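PDB 4NLC: ribosomal RNA processing protein 6 from Trypanosoma brucei brucei, which is a 3'-5' exoribonuclease active on structured and unstructured RNA, probably in ribosomal RNA processing with the nuclear exosome. Local coordinates for residues 19-27 with 33-44; 107-115 with 124-135. The protein carries 1 engineered substitution. One frame throughout, in Å; residues are numbered along the deposited sequence.

Interaction 1 (19-27 with 33-44)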
loop_
_atom_site.group_PDB
_atom_site.type_symbol
_atom_site.label_atom_id
_atom_site.label_comp_id
_atom_site.label_asym_id
_atom_site.label_seq_id
_atom_site.Cartn_x
_atom_site.Cartn_y
_atom_site.Cartn_z
ATOM N N PRO A 19 3.572 10.085 15.667
ATOM C CA PRO A 19 2.317 9.676 15.007
ATOM C C PRO A 19 2.080 10.386 13.665
ATOM O O PRO A 19 2.449 11.561 13.518
ATOM C CB PRO A 19 1.248 10.051 16.033
ATOM C CG PRO A 19 1.948 10.024 17.338
ATOM C CD PRO A 19 3.328 10.528 17.056
ATOM N N PHE A 20 1.483 9.670 12.687
ATOM C CA PHE A 20 1.193 10.212 11.359
ATOM C C PHE A 20 0.238 11.396 11.424
ATOM O O PHE A 20 -0.807 11.302 12.058
ATOM C CB PHE A 20 0.674 9.108 10.392
ATOM C CG PHE A 20 0.232 9.578 9.021
ATOM C CD1 PHE A 20 1.165 9.976 8.065
ATOM C CD2 PHE A 20 -1.116 9.614 8.680
ATOM C CE1 PHE A 20 0.754 10.400 6.792
ATOM C CE2 PHE A 20 -1.523 10.012 7.398
ATOM C CZ PHE A 20 -0.584 10.419 6.468
ATOM N N ARG A 21 0.614 12.515 10.803
ATOM C CA ARG A 21 -0.229 13.705 10.721
ATOM C C ARG A 21 -0.550 13.925 9.246
ATOM O O ARG A 21 0.365 14.185 8.458
ATOM C CB ARG A 21 0.453 14.942 11.312
ATOM C CG ARG A 21 -0.489 16.145 11.360
ATOM C CD ARG A 21 0.193 17.447 11.735
ATOM N NE ARG A 21 0.719 17.439 13.101
ATOM C CZ ARG A 21 0.017 17.772 14.181
ATOM N NH1 ARG A 21 -1.255 18.147 14.067
ATOM N NH2 ARG A 21 0.577 17.730 15.383
ATOM N N PRO A 22 -1.819 13.761 8.833
ATOM C CA PRO A 22 -2.127 13.889 7.402
ATOM C C PRO A 22 -2.245 15.319 6.901
ATOM O O PRO A 22 -2.853 16.150 7.557
ATOM C CB PRO A 22 -3.465 13.150 7.268
ATOM C CG PRO A 22 -4.105 13.299 8.585
ATOM C CD PRO A 22 -3.012 13.378 9.615
ATOM N N VAL A 23 -1.649 15.593 5.748
ATOM C CA VAL A 23 -1.767 16.853 5.012
ATOM C C VAL A 23 -2.668 16.418 3.856
ATOM O O VAL A 23 -2.367 15.413 3.200
ATOM C CB VAL A 23 -0.412 17.433 4.511
ATOM C CG1 VAL A 23 -0.640 18.631 3.591
ATOM C CG2 VAL A 23 0.480 17.833 5.687
ATOM N N TYR A 24 -3.803 17.112 3.647
ATOM C CA TYR A 24 -4.748 16.686 2.612
ATOM C C TYR A 24 -5.524 17.854 1.985
ATOM O O TYR A 24 -5.709 18.910 2.602
ATOM C CB TYR A 24 -5.733 15.648 3.213
ATOM C CG TYR A 24 -6.612 16.243 4.289
ATOM C CD1 TYR A 24 -6.122 16.456 5.579
ATOM C CD2 TYR A 24 -7.893 16.700 3.996
ATOM C CE1 TYR A 24 -6.885 17.108 6.543
ATOM C CE2 TYR A 24 -8.695 17.277 4.975
ATOM C CZ TYR A 24 -8.177 17.507 6.238
ATOM O OH TYR A 24 -8.947 18.126 7.185
ATOM N N TYR A 25 -6.069 17.596 0.791
ATOM C CA TYR A 25 -6.865 18.538 0.028
ATOM C C TYR A 25 -8.341 18.143 -0.054
ATOM O O TYR A 25 -8.674 16.955 -0.175
ATOM C CB TYR A 25 -6.270 18.705 -1.367
ATOM C CG TYR A 25 -4.962 19.466 -1.375
ATOM C CD1 TYR A 25 -3.773 18.866 -0.945
ATOM C CD2 TYR A 25 -4.898 20.773 -1.852
ATOM C CE1 TYR A 25 -2.564 19.558 -0.974
ATOM C CE2 TYR A 25 -3.689 21.462 -1.914
ATOM C CZ TYR A 25 -2.526 20.853 -1.470
ATOM O OH TYR A 25 -1.342 21.545 -1.527
ATOM N N ASP A 26 -9.220 19.138 -0.040
ATOM C CA ASP A 26 -10.652 18.863 -0.177
ATOM C C ASP A 26 -11.023 18.861 -1.670
ATOM O O ASP A 26 -10.119 18.882 -2.517
ATOM C CB ASP A 26 -11.504 19.848 0.655
ATOM C CG ASP A 26 -11.245 21.329 0.376
ATOM O OD1 ASP A 26 -10.791 21.658 -0.751
ATOM O OD2 ASP A 26 -11.442 22.150 1.304
ATOM N N GLU A 27 -12.340 18.852 -1.987
ATOM C CA GLU A 27 -12.863 18.842 -3.359
ATOM C C GLU A 27 -12.714 20.185 -4.065
ATOM O O GLU A 27 -12.883 20.250 -5.282
ATOM C CB GLU A 27 -14.315 18.326 -3.434
ATOM C CG GLU A 27 -15.301 19.027 -2.526
ATOM C CD GLU A 27 -15.422 18.364 -1.174
ATOM O OE1 GLU A 27 -16.364 17.563 -0.998
ATOM O OE2 GLU A 27 -14.548 18.599 -0.310
ATOM N N VAL A 33 -4.276 20.710 7.170
ATOM C CA VAL A 33 -3.376 19.969 8.051
ATOM C C VAL A 33 -4.286 19.267 9.070
ATOM O O VAL A 33 -5.082 19.908 9.766
ATOM C CB VAL A 33 -2.281 20.869 8.688
ATOM C CG1 VAL A 33 -1.556 20.153 9.813
ATOM C CG2 VAL A 33 -1.277 21.347 7.640
ATOM N N GLY A 34 -4.226 17.946 9.061
ATOM C CA GLY A 34 -5.007 17.090 9.950
ATOM C C GLY A 34 -4.368 16.916 11.311
ATOM O O GLY A 34 -3.404 17.610 11.648
ATOM N N GLU A 35 -4.923 15.981 12.105
ATOM C CA GLU A 35 -4.494 15.673 13.473
ATOM C C GLU A 35 -4.108 14.213 13.608
ATOM O O GLU A 35 -4.785 13.366 13.018
ATOM C CB GLU A 35 -5.610 16.007 14.483
ATOM C CG GLU A 35 -6.008 17.477 14.482
ATOM C CD GLU A 35 -7.124 17.874 15.433
ATOM O OE1 GLU A 35 -7.924 16.995 15.833
ATOM O OE2 GLU A 35 -7.214 19.082 15.757
ATOM N N PRO A 36 -3.049 13.889 14.401
ATOM C CA PRO A 36 -2.670 12.476 14.586
ATOM C C PRO A 36 -3.819 11.655 15.178
ATOM O O PRO A 36 -4.568 12.167 16.017
ATOM C CB PRO A 36 -1.475 12.551 15.547
ATOM C CG PRO A 36 -0.937 13.934 15.393
ATOM C CD PRO A 36 -2.157 14.782 15.177
ATOM N N GLY A 37 -3.977 10.418 14.698
ATOM C CA GLY A 37 -5.046 9.515 15.137
ATOM C C GLY A 37 -6.469 9.910 14.740
ATOM O O GLY A 37 -7.428 9.299 15.206
ATOM N N VAL A 38 -6.620 10.923 13.861
ATOM C CA VAL A 38 -7.914 11.412 13.388
ATOM C C VAL A 38 -7.994 11.274 11.854
ATOM O O VAL A 38 -7.190 11.843 11.110
ATOM C CB VAL A 38 -8.215 12.871 13.860
ATOM C CG1 VAL A 38 -9.585 13.357 13.364
ATOM C CG2 VAL A 38 -8.120 13.006 15.390
ATOM N N HIS A 39 -8.978 10.512 11.395
ATOM C CA HIS A 39 -9.282 10.372 9.980
ATOM C C HIS A 39 -10.031 11.680 9.639
ATOM O O HIS A 39 -11.088 11.930 10.229
ATOM C CB HIS A 39 -10.184 9.151 9.801
ATOM C CG HIS A 39 -10.479 8.782 8.391
ATOM N ND1 HIS A 39 -11.101 9.668 7.520
ATOM C CD2 HIS A 39 -10.317 7.591 7.774
ATOM C CE1 HIS A 39 -11.296 8.981 6.408
ATOM N NE2 HIS A 39 -10.823 7.728 6.512
ATOM N N PRO A 40 -9.507 12.541 8.736
ATOM C CA PRO A 40 -10.150 13.853 8.523
ATOM C C PRO A 40 -11.496 13.831 7.802
ATOM O O PRO A 40 -12.215 14.822 7.837
ATOM C CB PRO A 40 -9.094 14.650 7.771
ATOM C CG PRO A 40 -8.267 13.646 7.088
ATOM C CD PRO A 40 -8.249 12.434 7.963
ATOM N N PHE A 41 -11.854 12.714 7.186
ATOM C CA PHE A 41 -13.165 12.607 6.546
ATOM C C PHE A 41 -14.116 11.656 7.314
ATOM O O PHE A 41 -15.135 11.257 6.768
ATOM C CB PHE A 41 -13.019 12.237 5.061
ATOM C CG PHE A 41 -12.495 13.401 4.266
ATOM C CD1 PHE A 41 -13.327 14.463 3.924
ATOM C CD2 PHE A 41 -11.155 13.467 3.905
ATOM C CE1 PHE A 41 -12.823 15.571 3.227
ATOM C CE2 PHE A 41 -10.663 14.553 3.181
ATOM C CZ PHE A 41 -11.491 15.609 2.870
ATOM N N ALA A 42 -13.804 11.328 8.585
ATOM C CA ALA A 42 -14.628 10.396 9.380
ATOM C C ALA A 42 -16.089 10.821 9.490
ATOM O O ALA A 42 -16.966 10.007 9.230
ATOM C CB ALA A 42 -14.026 10.157 10.760
ATOM N N GLU A 43 -16.338 12.099 9.780
ATOM C CA GLU A 43 -17.689 12.666 9.908
ATOM C C GLU A 43 -18.446 12.645 8.567
ATOM O O GLU A 43 -19.617 12.295 8.544
ATOM C CB GLU A 43 -17.647 14.096 10.489
ATOM C CG GLU A 43 -16.929 14.202 11.822
ATOM C CD GLU A 43 -15.442 14.523 11.775
ATOM O OE1 GLU A 43 -14.783 14.269 10.736
ATOM O OE2 GLU A 43 -14.929 15.016 12.806
ATOM N N ARG A 44 -17.772 12.985 7.454
ATOM C CA ARG A 44 -18.419 12.944 6.137
ATOM C C ARG A 44 -18.797 11.505 5.715
ATOM O O ARG A 44 -19.919 11.292 5.255
ATOM C CB ARG A 44 -17.558 13.629 5.075
ATOM C CG ARG A 44 -18.357 14.035 3.855
ATOM C CD ARG A 44 -17.501 14.743 2.830
ATOM N NE ARG A 44 -17.078 16.083 3.247
ATOM C CZ ARG A 44 -16.245 16.835 2.542
ATOM N NH1 ARG A 44 -15.766 16.400 1.388
ATOM N NH2 ARG A 44 -15.889 18.034 2.983
HETATM O O HOH W 1 -1.970 9.235 13.189
HETATM O O HOH W 2 -8.192 20.384 9.589
#

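Interaction 2 (107-115 with 124-135)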
loop_
_atom_site.group_PDB
_atom_site.type_symbol
_atom_site.label_atom_id
_atom_site.label_comp_id
_atom_site.label_asym_id
_atom_site.label_seq_id
_atom_site.Cartn_x
_atom_site.Cartn_y
_atom_site.Cartn_z
ATOM N N GLY A 107 7.459 2.733 2.841
ATOM C CA GLY A 107 6.988 2.253 1.551
ATOM C C GLY A 107 6.302 3.386 0.817
ATOM O O GLY A 107 6.075 4.461 1.389
ATOM N N PHE A 108 6.012 3.182 -0.469
ATOM C CA PHE A 108 5.334 4.207 -1.253
ATOM C C PHE A 108 4.564 3.628 -2.421
ATOM O O PHE A 108 4.996 2.657 -3.035
ATOM C CB PHE A 108 6.296 5.350 -1.708
ATOM C CG PHE A 108 7.523 4.926 -2.487
ATOM C CD1 PHE A 108 7.445 4.662 -3.848
ATOM C CD2 PHE A 108 8.766 4.831 -1.863
ATOM C CE1 PHE A 108 8.585 4.275 -4.568
ATOM C CE2 PHE A 108 9.897 4.420 -2.574
ATOM C CZ PHE A 108 9.805 4.164 -3.927
ATOM N N THR A 109 3.468 4.290 -2.784
ATOM C CA THR A 109 2.681 3.894 -3.944
ATOM C C THR A 109 3.434 4.253 -5.228
ATOM O O THR A 109 3.900 5.385 -5.387
ATOM C CB THR A 109 1.301 4.526 -3.886
ATOM O OG1 THR A 109 0.762 4.270 -2.589
ATOM C CG2 THR A 109 0.367 3.964 -4.964
ATOM N N CYS A 110 3.493 3.299 -6.151
ATOM C CA CYS A 110 4.172 3.446 -7.440
ATOM C C CYS A 110 3.270 3.758 -8.635
ATOM O O CYS A 110 3.699 4.437 -9.572
ATOM C CB CYS A 110 4.993 2.201 -7.716
ATOM S SG CYS A 110 6.418 2.038 -6.632
ATOM N N LEU A 111 2.062 3.205 -8.630
ATOM C CA LEU A 111 1.148 3.278 -9.756
ATOM C C LEU A 111 -0.265 3.168 -9.271
ATOM O O LEU A 111 -0.520 2.527 -8.252
ATOM C CB LEU A 111 1.451 2.065 -10.640
ATOM C CG LEU A 111 1.328 2.188 -12.142
ATOM C CD1 LEU A 111 2.334 3.202 -12.713
ATOM C CD2 LEU A 111 1.502 0.807 -12.791
ATOM N N MET A 112 -1.183 3.819 -9.992
ATOM C CA MET A 112 -2.614 3.763 -9.703
ATOM C C MET A 112 -3.248 3.342 -11.033
ATOM O O MET A 112 -2.902 3.879 -12.081
ATOM C CB MET A 112 -3.164 5.133 -9.241
ATOM C CG MET A 112 -4.677 5.148 -9.031
ATOM S SD MET A 112 -5.336 6.763 -8.532
ATOM C CE MET A 112 -4.992 6.725 -6.809
ATOM N N GLN A 113 -4.157 2.382 -10.987
ATOM C CA GLN A 113 -4.836 1.939 -12.193
ATOM C C GLN A 113 -6.302 2.293 -11.992
ATOM O O GLN A 113 -6.837 2.172 -10.881
ATOM C CB GLN A 113 -4.650 0.415 -12.420
ATOM C CG GLN A 113 -3.184 -0.024 -12.578
ATOM C CD GLN A 113 -2.663 -0.649 -11.325
ATOM O OE1 GLN A 113 -2.867 -1.826 -11.052
ATOM N NE2 GLN A 113 -2.020 0.131 -10.509
ATOM N N ILE A 114 -6.932 2.779 -13.055
ATOM C CA ILE A 114 -8.345 3.150 -13.025
ATOM C C ILE A 114 -9.025 2.636 -14.270
ATOM O O ILE A 114 -8.573 2.936 -15.371
ATOM C CB ILE A 114 -8.587 4.694 -12.863
ATOM C CG1 ILE A 114 -8.000 5.257 -11.543
ATOM C CG2 ILE A 114 -10.091 5.020 -12.927
ATOM C CD1 ILE A 114 -7.213 6.527 -11.728
ATOM N N SER A 115 -10.162 1.964 -14.107
ATOM C CA SER A 115 -10.966 1.588 -15.257
ATOM C C SER A 115 -12.346 2.198 -15.131
ATOM O O SER A 115 -12.922 2.228 -14.037
ATOM C CB SER A 115 -11.104 0.073 -15.397
ATOM O OG SER A 115 -9.910 -0.583 -15.794
ATOM N N ASP A 124 0.959 7.421 -13.277
ATOM C CA ASP A 124 2.286 7.390 -12.705
ATOM C C ASP A 124 2.373 8.251 -11.439
ATOM O O ASP A 124 2.724 9.429 -11.497
ATOM C CB ASP A 124 3.362 7.726 -13.747
ATOM C CG ASP A 124 4.769 7.490 -13.257
ATOM O OD1 ASP A 124 4.974 7.452 -12.017
ATOM O OD2 ASP A 124 5.675 7.394 -14.100
ATOM N N CYS A 125 2.053 7.612 -10.292
ATOM C CA CYS A 125 2.104 8.065 -8.884
ATOM C C CYS A 125 3.432 8.605 -8.484
ATOM O O CYS A 125 3.513 9.178 -7.403
ATOM C CB CYS A 125 1.774 6.904 -7.956
ATOM S SG CYS A 125 0.066 6.435 -7.968
ATOM N N LEU A 126 4.489 8.214 -9.177
ATOM C CA LEU A 126 5.810 8.684 -8.845
ATOM C C LEU A 126 6.032 10.026 -9.497
ATOM O O LEU A 126 6.376 10.984 -8.819
ATOM C CB LEU A 126 6.890 7.669 -9.261
ATOM C CG LEU A 126 6.976 6.400 -8.410
ATOM C CD1 LEU A 126 8.029 5.423 -8.970
ATOM C CD2 LEU A 126 7.244 6.736 -6.941
ATOM N N LYS A 127 5.790 10.105 -10.800
ATOM C CA LYS A 127 5.969 11.319 -11.582
ATOM C C LYS A 127 4.987 12.411 -11.176
ATOM O O LYS A 127 5.369 13.575 -11.196
ATOM C CB LYS A 127 5.888 11.020 -13.091
ATOM C CG LYS A 127 6.531 12.118 -13.917
ATOM C CD LYS A 127 7.405 11.608 -15.034
ATOM C CE LYS A 127 7.906 12.753 -15.879
ATOM N NZ LYS A 127 8.634 13.771 -15.069
ATOM N N VAL A 128 3.745 12.059 -10.796
ATOM C CA VAL A 128 2.764 13.091 -10.388
ATOM C C VAL A 128 2.403 12.965 -8.884
ATOM O O VAL A 128 1.349 13.452 -8.462
ATOM C CB VAL A 128 1.509 13.189 -11.327
ATOM C CG1 VAL A 128 1.929 13.501 -12.759
ATOM C CG2 VAL A 128 0.654 11.934 -11.285
ATOM N N ARG A 129 3.335 12.388 -8.067
ATOM C CA ARG A 129 3.186 12.222 -6.617
ATOM C C ARG A 129 2.667 13.471 -5.936
ATOM O O ARG A 129 1.686 13.391 -5.197
ATOM C CB ARG A 129 4.509 11.790 -5.957
ATOM C CG ARG A 129 4.384 11.520 -4.451
ATOM C CD ARG A 129 5.736 11.130 -3.888
ATOM N NE ARG A 129 5.798 11.195 -2.428
ATOM C CZ ARG A 129 5.398 10.217 -1.621
ATOM N NH1 ARG A 129 4.901 9.089 -2.125
ATOM N NH2 ARG A 129 5.495 10.352 -0.308
ATOM N N ALA A 130 3.316 14.622 -6.207
ATOM C CA ALA A 130 3.011 15.929 -5.619
ATOM C C ALA A 130 1.645 16.488 -6.040
ATOM O O ALA A 130 1.141 17.397 -5.388
ATOM C CB ALA A 130 4.100 16.927 -5.992
ATOM N N ASN A 131 1.049 15.940 -7.120
ATOM C CA ASN A 131 -0.208 16.429 -7.695
ATOM C C ASN A 131 -1.403 15.512 -7.502
ATOM O O ASN A 131 -2.493 15.828 -7.987
ATOM C CB ASN A 131 0.013 16.672 -9.207
ATOM C CG ASN A 131 1.346 17.325 -9.497
ATOM O OD1 ASN A 131 2.306 16.690 -9.945
ATOM N ND2 ASN A 131 1.465 18.575 -9.133
ATOM N N MET A 132 -1.210 14.368 -6.840
ATOM C CA MET A 132 -2.279 13.375 -6.673
ATOM C C MET A 132 -3.497 13.902 -5.884
ATOM O O MET A 132 -4.604 13.401 -6.074
ATOM C CB MET A 132 -1.736 12.075 -6.078
ATOM C CG MET A 132 -0.878 11.272 -7.044
ATOM S SD MET A 132 -1.761 10.740 -8.523
ATOM C CE MET A 132 -2.724 9.386 -7.842
ATOM N N TYR A 133 -3.301 14.977 -5.086
ATOM C CA TYR A 133 -4.362 15.632 -4.312
ATOM C C TYR A 133 -5.511 16.107 -5.225
ATOM O O TYR A 133 -6.652 16.229 -4.768
ATOM C CB TYR A 133 -3.793 16.794 -3.482
ATOM C CG TYR A 133 -3.322 17.984 -4.300
ATOM C CD1 TYR A 133 -4.196 19.005 -4.643
ATOM C CD2 TYR A 133 -1.988 18.121 -4.663
ATOM C CE1 TYR A 133 -3.763 20.123 -5.354
ATOM C CE2 TYR A 133 -1.539 19.240 -5.368
ATOM C CZ TYR A 133 -2.439 20.224 -5.739
ATOM O OH TYR A 133 -2.030 21.325 -6.452
ATOM N N LEU A 134 -5.196 16.340 -6.519
ATOM C CA LEU A 134 -6.167 16.755 -7.554
ATOM C C LEU A 134 -7.255 15.720 -7.818
ATOM O O LEU A 134 -8.253 16.035 -8.445
ATOM C CB LEU A 134 -5.475 17.169 -8.875
ATOM C CG LEU A 134 -4.591 18.433 -8.787
ATOM C CD1 LEU A 134 -3.766 18.599 -10.040
ATOM C CD2 LEU A 134 -5.403 19.687 -8.505
ATOM N N MET A 135 -7.067 14.504 -7.322
ATOM C CA MET A 135 -8.017 13.407 -7.452
ATOM C C MET A 135 -9.067 13.453 -6.332
ATOM O O MET A 135 -10.051 12.733 -6.428
ATOM C CB MET A 135 -7.284 12.045 -7.424
ATOM C CG MET A 135 -6.203 11.923 -8.487
ATOM S SD MET A 135 -6.047 10.243 -9.079
ATOM C CE MET A 135 -7.671 10.089 -9.990
HETATM O O HOH W 3 3.928 8.106 -4.626
#

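Interaction 1 (19-27 with 33-44)
Pro40 lies over one face of the Tyr24 ring, with its CB 3.8 Å from the ring centroid and 28° off the normal, the geometry of a CH-pi contact. Tyr24 reaches it because its CG is wedged between the backbone N and the carbonyl carbon (chi1 65°), which turns the ring toward 33-44. Phe41 meets the same ring obliquely: Phe41 CE2 is 3.6 Å from Tyr24 CD2, and the planes are 77° apart. Gly34 CA lies at the edge of the Tyr24 ring, beside the bond of 2.7 Å from Gly34 N to Pro22 O.

This bond extends a small beta hairpin formed by strands 23-25 and 31-33, in which Val23 and Val33 are an antiparallel non-hydrogen-bonded pair. Past it the Arg21 chain bends at chi3, and its NH1 donates a long bond of 3.3 Å to Gly34 O, in the carbonyl plane and on a lone pair. Pro36 CD sits over one face of the guanidinium, toward its rim. A type II turn from Glu35 to Val38 follows, and a water tied to Phe20 O and Gly37 N bridges the turn to 19-27.

At the opposite end Arg44 NH1 grips both carboxylate oxygens of Glu27, in a salt bridge of 2.7 Å to Glu27 OE1 and a hydrogen bond of 3.0 Å to the syn lone pair of Glu27 OE2. Phe41 CE1 lies over one face of the Arg44 guanidinium. Further out, His39 ND1 accepts from Phe41 N while His39 NE2 bonds Ser261 O, fixing the imidazole rotation. Leu140 of helix 136-140 touches Glu27, Phe41 and Arg44.

Interaction 2 (107-115 with 124-135)
Phe108 and Leu126 cross at about a right angle, Leu126 CD2 approaching Phe108 CE1 to 3.7 Å. They open a contact within the RNase H-like exonuclease fold: strand 108-115 belongs to the mixed central sheet, and 124-135, which leaves strand 120-123 and leads into helix 136-140, packs against it.

At Thr109 the link is polar. One water donates to Thr109 O at 2.8 Å and to Cys125 O, and accepts from Arg129 NH1 at the edge of the guanidinium. Arg129 gets there with an extended chain from CG to NE, and its NH1 also forms a salt bridge with Asp161, whose other carboxylate oxygen bonds Thr109 OG1, so Asp161 is a partner shared by 107-115 and 124-135.

Cys110 and Leu111 together face Glu98 in a classic beta bulge. Cys125 fits against this irregular backbone, its CB 3.5 Å from Cys110 O and its SG 3.5 Å from Leu111 C. Cys125 is set by the turn at Asp124, whose OD1 accepts from Leu126 N nearly end-on (an Asx turn) and from Lys127 N above the carboxylate plane, 65° out of it. Asp124 OD2 is held by a salt bridge to Arg209.

Met112 has its CG anti to the backbone N (chi1 176°) and turns at chi3, where its SD and CE meet the methionines of 129-135. Its CB touches Cys125 SG, its CE lies 3.6 Å from Met132 CE, and its SD is 3.6 Å from Met135 SD. Both methionines slide past it in the opposite direction. At Ile114, CD1 meets Met135 CE tip to tip at 4.0 Å.

How the interactions relate
Interaction 1 closes in sequence before interaction 2 opens, and their centres lie 19 Å apart, yet they touch. Tyr25 of the hairpin strand stacks its ring on that of Tyr133 in the 3-10 segment, and Tyr25 CD1 comes within 3.3 Å of Tyr133 CB. Helix 136-140, which follows directly from 124-135, gives a second connection through Leu140. Interaction 1 is a surface contact about 18 Å from the chain centre; interaction 2 is buried, about 12 Å from it. Strand 108-115 pairs with strand 92-100, which carries Asp96 and Glu98; these probably belong to the acidic active site, as in other DEDD-type exonucleases, whereas the hairpin packs further out.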